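Local coordinates for GlcNAc Inducible Gene 2, GIG2 (PDB 6AKZ), which binds a ferric ion and probably acts as an oxygenase of the DUF1479 family, with a cupin-type fold, at residues E155-D160 / A223-E228; L165-T170 / T375-T380; I204-V209 / T230-N235. All blocks are in the same frame, centred on the assembly; numbering follows the deposited sequence.

Contact 1. Residues E155-D160 / A223-E228; sequences EFYVED and AFKLDE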
loop_
_atom_site.group_PDB
_atom_site.type_symbol
_atom_site.label_atom_id
_atom_site.label_comp_id
_atom_site.label_asym_id
_atom_site.label_seq_id
_atom_site.Cartn_x
_atom_site.Cartn_y
_atom_site.Cartn_z
ATOM N N GLU A 155 -9.660 8.076 -7.941
ATOM C CA GLU A 155 -10.144 8.173 -6.569
ATOM C C GLU A 155 -9.214 9.048 -5.757
ATOM O O GLU A 155 -9.622 9.622 -4.738
ATOM C CB GLU A 155 -10.273 6.824 -5.997
ATOM C CG GLU A 155 -11.203 5.889 -6.827
ATOM C CD GLU A 155 -12.671 6.336 -6.780
ATOM O OE1 GLU A 155 -13.099 6.775 -5.673
ATOM O OE2 GLU A 155 -13.400 6.327 -7.845
ATOM N N PHE A 156 -7.982 9.211 -6.208
ATOM C CA PHE A 156 -7.012 10.089 -5.474
ATOM C C PHE A 156 -6.961 11.472 -6.168
ATOM O O PHE A 156 -7.421 11.670 -7.345
ATOM C CB PHE A 156 -5.614 9.437 -5.471
ATOM C CG PHE A 156 -5.530 8.234 -4.608
ATOM C CD1 PHE A 156 -5.128 8.384 -3.279
ATOM C CD2 PHE A 156 -5.754 6.980 -5.115
ATOM C CE1 PHE A 156 -5.055 7.305 -2.457
ATOM C CE2 PHE A 156 -5.684 5.863 -4.304
ATOM C CZ PHE A 156 -5.338 6.025 -2.988
ATOM N N TYR A 157 -6.450 12.467 -5.459
ATOM C CA TYR A 157 -6.337 13.795 -6.001
ATOM C C TYR A 157 -5.350 14.634 -5.272
ATOM O O TYR A 157 -4.904 14.269 -4.178
ATOM C CB TYR A 157 -7.730 14.480 -5.891
ATOM C CG TYR A 157 -8.170 14.878 -4.518
ATOM C CD1 TYR A 157 -8.724 13.962 -3.663
ATOM C CD2 TYR A 157 -7.994 16.190 -4.070
ATOM C CE1 TYR A 157 -9.202 14.332 -2.389
ATOM C CE2 TYR A 157 -8.444 16.587 -2.807
ATOM C CZ TYR A 157 -9.083 15.655 -1.980
ATOM O OH TYR A 157 -9.469 15.973 -0.729
ATOM N N VAL A 158 -4.991 15.765 -5.886
ATOM C CA VAL A 158 -4.290 16.788 -5.168
ATOM C C VAL A 158 -4.964 18.102 -5.424
ATOM O O VAL A 158 -5.565 18.322 -6.476
ATOM C CB VAL A 158 -2.791 16.931 -5.485
ATOM C CG1 VAL A 158 -2.074 15.691 -5.036
ATOM C CG2 VAL A 158 -2.489 17.242 -6.956
ATOM N N GLU A 159 -4.842 18.971 -4.456
ATOM C CA GLU A 159 -5.424 20.292 -4.545
ATOM C C GLU A 159 -4.474 21.266 -5.221
ATOM O O GLU A 159 -4.847 21.938 -6.154
ATOM C CB GLU A 159 -5.772 20.780 -3.171
ATOM C CG GLU A 159 -6.653 22.029 -3.199
ATOM C CD GLU A 159 -7.280 22.264 -1.840
ATOM O OE1 GLU A 159 -6.570 22.798 -1.002
ATOM O OE2 GLU A 159 -8.451 21.835 -1.606
ATOM N N ASP A 160 -3.238 21.264 -4.807
ATOM C CA ASP A 160 -2.242 22.142 -5.390
ATOM C C ASP A 160 -1.660 21.525 -6.633
ATOM O O ASP A 160 -0.588 21.035 -6.636
ATOM C CB ASP A 160 -1.176 22.418 -4.369
ATOM C CG ASP A 160 -0.108 23.366 -4.856
ATOM O OD1 ASP A 160 -0.156 23.834 -5.974
ATOM O OD2 ASP A 160 0.803 23.546 -4.055
ATOM N N ALA A 223 -8.430 10.481 3.255
ATOM C CA ALA A 223 -7.352 9.509 2.858
ATOM C C ALA A 223 -6.876 9.550 1.410
ATOM O O ALA A 223 -5.864 8.908 1.058
ATOM C CB ALA A 223 -7.855 8.094 3.169
ATOM N N PHE A 224 -7.551 10.337 0.622
ATOM C CA PHE A 224 -7.343 10.371 -0.813
ATOM C C PHE A 224 -6.671 11.611 -1.303
ATOM O O PHE A 224 -6.393 11.677 -2.491
ATOM C CB PHE A 224 -8.614 10.038 -1.564
ATOM C CG PHE A 224 -9.077 8.674 -1.259
ATOM C CD1 PHE A 224 -8.597 7.578 -1.988
ATOM C CD2 PHE A 224 -9.882 8.429 -0.142
ATOM C CE1 PHE A 224 -8.970 6.290 -1.658
ATOM C CE2 PHE A 224 -10.259 7.137 0.183
ATOM C CZ PHE A 224 -9.761 6.063 -0.558
ATOM N N LYS A 225 -6.411 12.561 -0.398
ATOM C CA LYS A 225 -5.741 13.793 -0.762
ATOM C C LYS A 225 -4.211 13.615 -0.603
ATOM O O LYS A 225 -3.741 13.297 0.497
ATOM C CB LYS A 225 -6.218 14.897 0.155
ATOM C CG LYS A 225 -5.554 16.212 -0.111
ATOM C CD LYS A 225 -6.263 17.332 0.676
ATOM C CE LYS A 225 -5.502 18.666 0.496
ATOM N NZ LYS A 225 -6.410 19.700 1.093
ATOM N N LEU A 226 -3.465 13.875 -1.663
ATOM C CA LEU A 226 -2.103 13.526 -1.711
ATOM C C LEU A 226 -1.083 14.667 -1.661
ATOM O O LEU A 226 0.102 14.453 -1.800
ATOM C CB LEU A 226 -1.904 12.608 -2.893
ATOM C CG LEU A 226 -2.603 11.281 -2.861
ATOM C CD1 LEU A 226 -2.213 10.468 -4.086
ATOM C CD2 LEU A 226 -2.398 10.453 -1.596
ATOM N N ASP A 227 -1.548 15.875 -1.449
ATOM C CA ASP A 227 -0.637 17.031 -1.445
ATOM C C ASP A 227 0.570 16.879 -0.545
ATOM O O ASP A 227 1.697 17.159 -0.972
ATOM C CB ASP A 227 -1.402 18.304 -1.053
ATOM C CG ASP A 227 -2.521 18.665 -2.006
ATOM O OD1 ASP A 227 -3.438 17.856 -2.280
ATOM O OD2 ASP A 227 -2.537 19.843 -2.469
ATOM N N GLU A 228 0.368 16.440 0.686
ATOM C CA GLU A 228 1.443 16.301 1.646
ATOM C C GLU A 228 2.115 14.929 1.468
ATOM O O GLU A 228 3.341 14.825 1.531
ATOM C CB GLU A 228 0.931 16.426 3.096
ATOM C CG GLU A 228 0.417 17.803 3.436
ATOM C CD GLU A 228 -0.970 18.042 2.927
ATOM O OE1 GLU A 228 -1.737 17.071 2.727
ATOM O OE2 GLU A 228 -1.329 19.213 2.766
HETATM O O HOH W 1 -9.457 19.916 0.843
#

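Contact 2. Residues L165-T170 / T375-T380; sequences LIDLDT and TPLSIT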
loop_
_atom_site.group_PDB
_atom_site.type_symbol
_atom_site.label_atom_id
_atom_site.label_comp_id
_atom_site.label_asym_id
_atom_site.label_seq_id
_atom_site.Cartn_x
_atom_site.Cartn_y
_atom_site.Cartn_z
ATOM N N LEU A 165 4.359 17.650 -6.975
ATOM C CA LEU A 165 5.118 16.846 -7.941
ATOM C C LEU A 165 4.613 15.393 -8.065
ATOM O O LEU A 165 5.325 14.432 -7.749
ATOM C CB LEU A 165 6.620 16.924 -7.649
ATOM C CG LEU A 165 7.178 18.344 -7.853
ATOM C CD1 LEU A 165 8.638 18.287 -7.430
ATOM C CD2 LEU A 165 7.069 18.798 -9.308
ATOM N N ILE A 166 3.397 15.255 -8.595
ATOM C CA ILE A 166 2.783 13.954 -8.814
ATOM C C ILE A 166 1.965 13.993 -10.097
ATOM O O ILE A 166 1.375 15.046 -10.452
ATOM C CB ILE A 166 2.004 13.490 -7.589
ATOM C CG1 ILE A 166 1.410 12.098 -7.807
ATOM C CG2 ILE A 166 0.887 14.450 -7.255
ATOM C CD1 ILE A 166 0.895 11.490 -6.494
ATOM N N ASP A 167 1.952 12.859 -10.793
ATOM C CA ASP A 167 1.147 12.639 -11.960
ATOM C C ASP A 167 0.360 11.351 -11.794
ATOM O O ASP A 167 0.843 10.249 -12.018
ATOM C CB ASP A 167 2.030 12.634 -13.215
ATOM C CG ASP A 167 1.268 12.158 -14.481
ATOM O OD1 ASP A 167 0.007 12.260 -14.529
ATOM O OD2 ASP A 167 1.944 11.737 -15.450
ATOM N N LEU A 168 -0.889 11.515 -11.390
ATOM C CA LEU A 168 -1.722 10.362 -11.081
ATOM C C LEU A 168 -2.192 9.657 -12.340
ATOM O O LEU A 168 -2.646 8.516 -12.274
ATOM C CB LEU A 168 -2.917 10.839 -10.252
ATOM C CG LEU A 168 -2.580 11.079 -8.787
ATOM C CD1 LEU A 168 -3.754 11.784 -8.099
ATOM C CD2 LEU A 168 -2.277 9.823 -8.031
ATOM N N ASP A 169 -2.034 10.294 -13.478
ATOM C CA ASP A 169 -2.300 9.644 -14.756
ATOM C C ASP A 169 -1.219 8.656 -15.163
ATOM O O ASP A 169 -1.350 7.973 -16.197
ATOM C CB ASP A 169 -2.400 10.683 -15.880
ATOM C CG ASP A 169 -3.577 11.576 -15.744
ATOM O OD1 ASP A 169 -4.539 11.209 -15.034
ATOM O OD2 ASP A 169 -3.562 12.672 -16.361
ATOM N N THR A 170 -0.123 8.539 -14.449
ATOM C CA THR A 170 0.886 7.648 -14.869
ATOM C C THR A 170 1.108 6.580 -13.802
ATOM O O THR A 170 1.410 6.909 -12.624
ATOM C CB THR A 170 2.154 8.387 -15.128
ATOM O OG1 THR A 170 1.958 9.216 -16.298
ATOM C CG2 THR A 170 3.316 7.427 -15.374
ATOM N N THR A 375 1.607 2.715 -8.040
ATOM C CA THR A 375 2.789 3.479 -7.752
ATOM C C THR A 375 2.757 4.670 -8.748
ATOM O O THR A 375 3.151 4.570 -9.905
ATOM C CB THR A 375 4.020 2.608 -8.026
ATOM O OG1 THR A 375 3.949 1.416 -7.232
ATOM C CG2 THR A 375 5.286 3.369 -7.728
ATOM N N PRO A 376 2.249 5.822 -8.314
ATOM C CA PRO A 376 2.186 6.950 -9.245
ATOM C C PRO A 376 3.548 7.564 -9.526
ATOM O O PRO A 376 4.453 7.523 -8.669
ATOM C CB PRO A 376 1.273 7.964 -8.487
ATOM C CG PRO A 376 1.603 7.656 -6.995
ATOM C CD PRO A 376 1.760 6.134 -6.958
ATOM N N LEU A 377 3.643 8.128 -10.721
ATOM C CA LEU A 377 4.771 8.938 -11.061
ATOM C C LEU A 377 4.801 10.124 -10.099
ATOM O O LEU A 377 3.897 10.946 -10.073
ATOM C CB LEU A 377 4.770 9.381 -12.530
ATOM C CG LEU A 377 5.892 10.400 -12.909
ATOM C CD1 LEU A 377 7.238 9.717 -12.759
ATOM C CD2 LEU A 377 5.635 10.749 -14.388
ATOM N N SER A 378 5.777 10.141 -9.266
ATOM C CA SER A 378 5.853 11.168 -8.181
ATOM C C SER A 378 7.217 11.330 -7.703
ATOM O O SER A 378 8.110 10.489 -7.932
ATOM C CB SER A 378 4.875 10.822 -6.995
ATOM O OG SER A 378 5.418 9.761 -6.238
ATOM N N ILE A 379 7.456 12.425 -7.022
ATOM C CA ILE A 379 8.872 12.764 -6.649
ATOM C C ILE A 379 9.606 11.693 -5.821
ATOM O O ILE A 379 10.803 11.412 -6.071
ATOM C CB ILE A 379 8.952 14.164 -6.046
ATOM C CG1 ILE A 379 10.371 14.682 -6.057
ATOM C CG2 ILE A 379 8.384 14.268 -4.650
ATOM C CD1 ILE A 379 10.868 14.959 -7.457
ATOM N N THR A 380 8.898 11.007 -4.932
ATOM C CA THR A 380 9.554 9.965 -4.080
ATOM C C THR A 380 9.626 8.616 -4.826
ATOM O O THR A 380 10.066 7.670 -4.216
ATOM C CB THR A 380 8.916 9.809 -2.685
ATOM O OG1 THR A 380 7.543 9.361 -2.794
ATOM C CG2 THR A 380 8.923 11.139 -1.885
#

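Contact 3. Residues I204-V209 / T230-N235; sequences IMYSEV and TYSKEN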
loop_
_atom_site.group_PDB
_atom_site.type_symbol
_atom_site.label_atom_id
_atom_site.label_comp_id
_atom_site.label_asym_id
_atom_site.label_seq_id
_atom_site.Cartn_x
_atom_site.Cartn_y
_atom_site.Cartn_z
ATOM N N ILE A 204 8.067 14.741 9.117
ATOM C CA ILE A 204 7.283 15.950 9.037
ATOM C C ILE A 204 6.129 15.924 8.024
ATOM O O ILE A 204 4.992 16.205 8.378
ATOM C CB ILE A 204 8.154 17.189 8.720
ATOM C CG1 ILE A 204 9.184 17.432 9.837
ATOM C CG2 ILE A 204 7.273 18.432 8.519
ATOM C CD1 ILE A 204 8.630 17.534 11.217
ATOM N N MET A 205 6.448 15.630 6.765
ATOM C CA MET A 205 5.445 15.662 5.711
ATOM C C MET A 205 4.475 14.479 5.887
ATOM O O MET A 205 3.285 14.695 5.762
ATOM C CB MET A 205 6.098 15.646 4.326
ATOM C CG MET A 205 6.849 16.940 4.044
ATOM S SD MET A 205 5.838 18.419 4.221
ATOM C CE MET A 205 4.456 18.140 3.136
ATOM N N TYR A 206 4.993 13.319 6.301
ATOM C CA TYR A 206 4.113 12.147 6.531
ATOM C C TYR A 206 3.111 12.467 7.598
ATOM O O TYR A 206 1.905 12.261 7.426
ATOM C CB TYR A 206 4.898 10.903 6.851
ATOM C CG TYR A 206 4.332 9.599 6.358
ATOM C CD1 TYR A 206 2.958 9.446 6.068
ATOM C CD2 TYR A 206 5.151 8.496 6.303
ATOM C CE1 TYR A 206 2.483 8.195 5.664
ATOM C CE2 TYR A 206 4.661 7.233 5.935
ATOM C CZ TYR A 206 3.332 7.110 5.636
ATOM O OH TYR A 206 2.815 5.875 5.248
ATOM N N SER A 207 3.556 13.021 8.740
ATOM C CA SER A 207 2.616 13.391 9.762
ATOM C C SER A 207 1.624 14.463 9.428
ATOM O O SER A 207 0.449 14.415 9.926
ATOM C CB SER A 207 3.417 13.753 11.078
ATOM O OG SER A 207 3.985 15.044 10.955
ATOM N N GLU A 208 1.957 15.367 8.505
ATOM C CA GLU A 208 1.010 16.346 8.060
ATOM C C GLU A 208 -0.168 15.754 7.311
ATOM O O GLU A 208 -1.205 16.392 7.279
ATOM C CB GLU A 208 1.590 17.426 7.111
ATOM C CG GLU A 208 2.376 18.514 7.768
ATOM C CD GLU A 208 1.520 19.468 8.597
ATOM O OE1 GLU A 208 0.673 20.306 8.092
ATOM O OE2 GLU A 208 1.725 19.346 9.784
ATOM N N VAL A 209 0.012 14.609 6.664
ATOM C CA VAL A 209 -1.123 13.825 6.080
ATOM C C VAL A 209 -2.281 13.668 7.082
ATOM O O VAL A 209 -3.454 13.666 6.708
ATOM C CB VAL A 209 -0.621 12.451 5.576
ATOM C CG1 VAL A 209 -1.778 11.556 5.084
ATOM C CG2 VAL A 209 0.427 12.644 4.501
ATOM N N THR A 230 2.758 13.094 -1.050
ATOM C CA THR A 230 3.711 13.221 -2.186
ATOM C C THR A 230 5.154 13.450 -1.706
ATOM O O THR A 230 6.102 12.988 -2.338
ATOM C CB THR A 230 3.147 14.278 -3.196
ATOM O OG1 THR A 230 1.961 13.728 -3.836
ATOM C CG2 THR A 230 4.126 14.611 -4.322
ATOM N N TYR A 231 5.314 14.121 -0.578
ATOM C CA TYR A 231 6.605 14.495 -0.082
ATOM C C TYR A 231 6.992 13.765 1.223
ATOM O O TYR A 231 7.924 14.147 1.891
ATOM C CB TYR A 231 6.614 16.005 0.160
ATOM C CG TYR A 231 6.354 16.767 -1.101
ATOM C CD1 TYR A 231 7.397 17.034 -2.001
ATOM C CD2 TYR A 231 5.063 17.217 -1.426
ATOM C CE1 TYR A 231 7.177 17.732 -3.194
ATOM C CE2 TYR A 231 4.838 17.927 -2.626
ATOM C CZ TYR A 231 5.935 18.166 -3.503
ATOM O OH TYR A 231 5.757 18.844 -4.724
ATOM N N SER A 232 6.222 12.746 1.584
ATOM C CA SER A 232 6.478 12.008 2.799
ATOM C C SER A 232 7.678 11.068 2.553
ATOM O O SER A 232 7.823 10.465 1.516
ATOM C CB SER A 232 5.236 11.201 3.230
ATOM O OG SER A 232 4.902 10.179 2.279
ATOM N N LYS A 233 8.465 10.912 3.605
ATOM C CA LYS A 233 9.604 9.999 3.679
ATOM C C LYS A 233 9.147 8.814 4.477
ATOM O O LYS A 233 8.917 8.955 5.678
ATOM C CB LYS A 233 10.751 10.707 4.386
ATOM C CG LYS A 233 11.239 11.924 3.656
ATOM C CD LYS A 233 12.315 12.662 4.445
ATOM C CE LYS A 233 13.626 11.905 4.358
ATOM N NZ LYS A 233 14.760 12.793 4.762
ATOM N N GLU A 234 8.885 7.709 3.788
ATOM C CA GLU A 234 8.456 6.496 4.412
ATOM C C GLU A 234 9.574 5.781 5.173
ATOM O O GLU A 234 9.286 4.872 5.948
ATOM C CB GLU A 234 7.847 5.520 3.372
ATOM C CG GLU A 234 6.478 6.059 2.968
ATOM C CD GLU A 234 5.683 5.122 2.054
ATOM O OE1 GLU A 234 6.084 3.982 1.846
ATOM O OE2 GLU A 234 4.623 5.553 1.618
ATOM N N ASN A 235 10.833 6.181 4.934
ATOM C CA ASN A 235 11.986 5.541 5.568
ATOM C C ASN A 235 12.969 6.619 5.961
ATOM O O ASN A 235 13.690 7.151 5.162
ATOM C CB ASN A 235 12.640 4.565 4.693
ATOM C CG ASN A 235 13.776 3.820 5.393
ATOM O OD1 ASN A 235 14.028 3.950 6.619
ATOM N ND2 ASN A 235 14.460 3.078 4.629
#

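Contact 1. Residues E155-D160 / A223-E228
F156 and F224 meet at the apolar centre of this contact. It joins two loops of the cupin-type fold, which run in roughly the same direction and are tied by a single beta bridge between Y157 and K225. CD1 of F224 lies over one face of the F156 ring, toward its rim, and comes 3.6 Å from CE1 of F156. The two ring planes are 51° apart, an oblique pairing. L226 packs on the same phenyl group, with its CD1 3.7 Å from CD1 of F156. V158 extends the apolar patch by setting CG1 against CB of L226. H350 meets the F224 ring edge-to-face, and L278 of helix 278-287 also touches this side chain.

Y157 bonds the residues before and after K225 through its N and O. Its N donates to O of F224 at 3.1 Å, and its O accepts from N of L226 at 2.9 Å. CG of Y157 stands between the backbone N and the carbonyl carbon (chi1 72°). This brings the ring back over the other chain, although its CB points away from it. CA of K225 then sits over one ring face in a CH-pi contact, 4.1 Å from the centroid. The phenol hydroxyl is hydrogen-bonded to D222.

Farther out, the extended K225 chain brings NZ to 3.7 Å from OE1 of E159, a long salt bridge. A water also links NZ to OE2 of E159. At the polar end the D227 carboxylate grips two successive backbone N-H groups. OD1 takes N of E159 at 2.8 Å through its syn lone pair. OD2 takes N of D160 at 2.8 Å, also on the syn side but 22° out of the carboxylate plane.

Contact 2. Residues L165-T170 / T375-T380
I166 lies against S378 in a non-hydrogen-bonded antiparallel pair. CG1 of I166 is anti to the backbone N (chi1 -178°). The chain stays extended at chi2 (167°), which carries CD1 out to CG of P376 at 3.9 Å. L168 adds CD2 against CB of the same proline. L165 and I379 meet through their CB atoms and again through CD1.

L377 and T170 lie side by side and point the same way. CG2 of T170 is anti to the backbone N and 3.7 Å from CB of L377. OG1, beside that N, donates to OD2 of D167 at 2.7 Å, from above the carboxylate plane. This bond spans the type I turn D167-T170. R451 forms a salt bridge with the same OD2, and Q447 bonds OD1, so both oxygens of the buried acid have partners.

Three backbone bonds join the segments. N of D167 gives a nearly straight one to O of L377 (2.8 Å, 168°). N of I379 bonds O of L165, and N of L377 bonds O of T170.

The pair links strand 166-167 to the loop between strand 367-371 and helix 382-394. Helix 445-460 packs on D167, T170 and L377, and helix 466-474 on L165 and I379.

Contact 3. Residues I204-V209 / T230-N235
M205 and Y206 carry this contact, in which the short helix 204-208 of the cupin-type fold packs against the irregular loop 230-235. M205 comes first. Its CB is 3.4 Å from the carbonyl O of Y231, and its CG is 4.0 Å from CB of Y231. The Y231 ring leads away from the helix, and its hydroxyl bonds N of L165.

Y206 follows, and it buries the largest area. Its CA is 4.4 Å from CA of S232, the closest CA pair between the segments. CB of S232 is 3.6 Å from CG of Y206. OG of S232 stands over one face of the ring, offset toward the rim, while its hydrogen bond is with O of R229. The unusual first torsion of Y206 (chi1 -146°) carries the ring along the loop toward E234. The phenol hydroxyl is hydrogen-bonded to O of S195. D203 accepts from the N of both Y206 and K233, a polar tie between helix and loop.

The E234 side chain is about 7 Å from that of the iron ligand D194. At this end CE2 of Y206 touches CG of E234 at 3.7 Å, and the ring and carboxylate planes are 21° apart.

Overall arrangement
Contact 2 is the most buried of the three, while contacts 1 and 3 are partly buried. Contacts 1 and 2 both include a short run of bridged backbone, a single bridge in contact 1, but contact 1 ends in charged groups near the surface. Contact 3 is direct side-chain packing of a helix on a loop. Contacts 1 and 2 lie away from the iron site; contact 3 comes nearer to it. Residues 223-228 and 230-235 belong to one loop, which thus serves contacts 1 and 3. I166 and L168 pack on contact 1 through V158, L226 and the backbone at F156. M205 reaches E228, and T230 packs on I166 and I379.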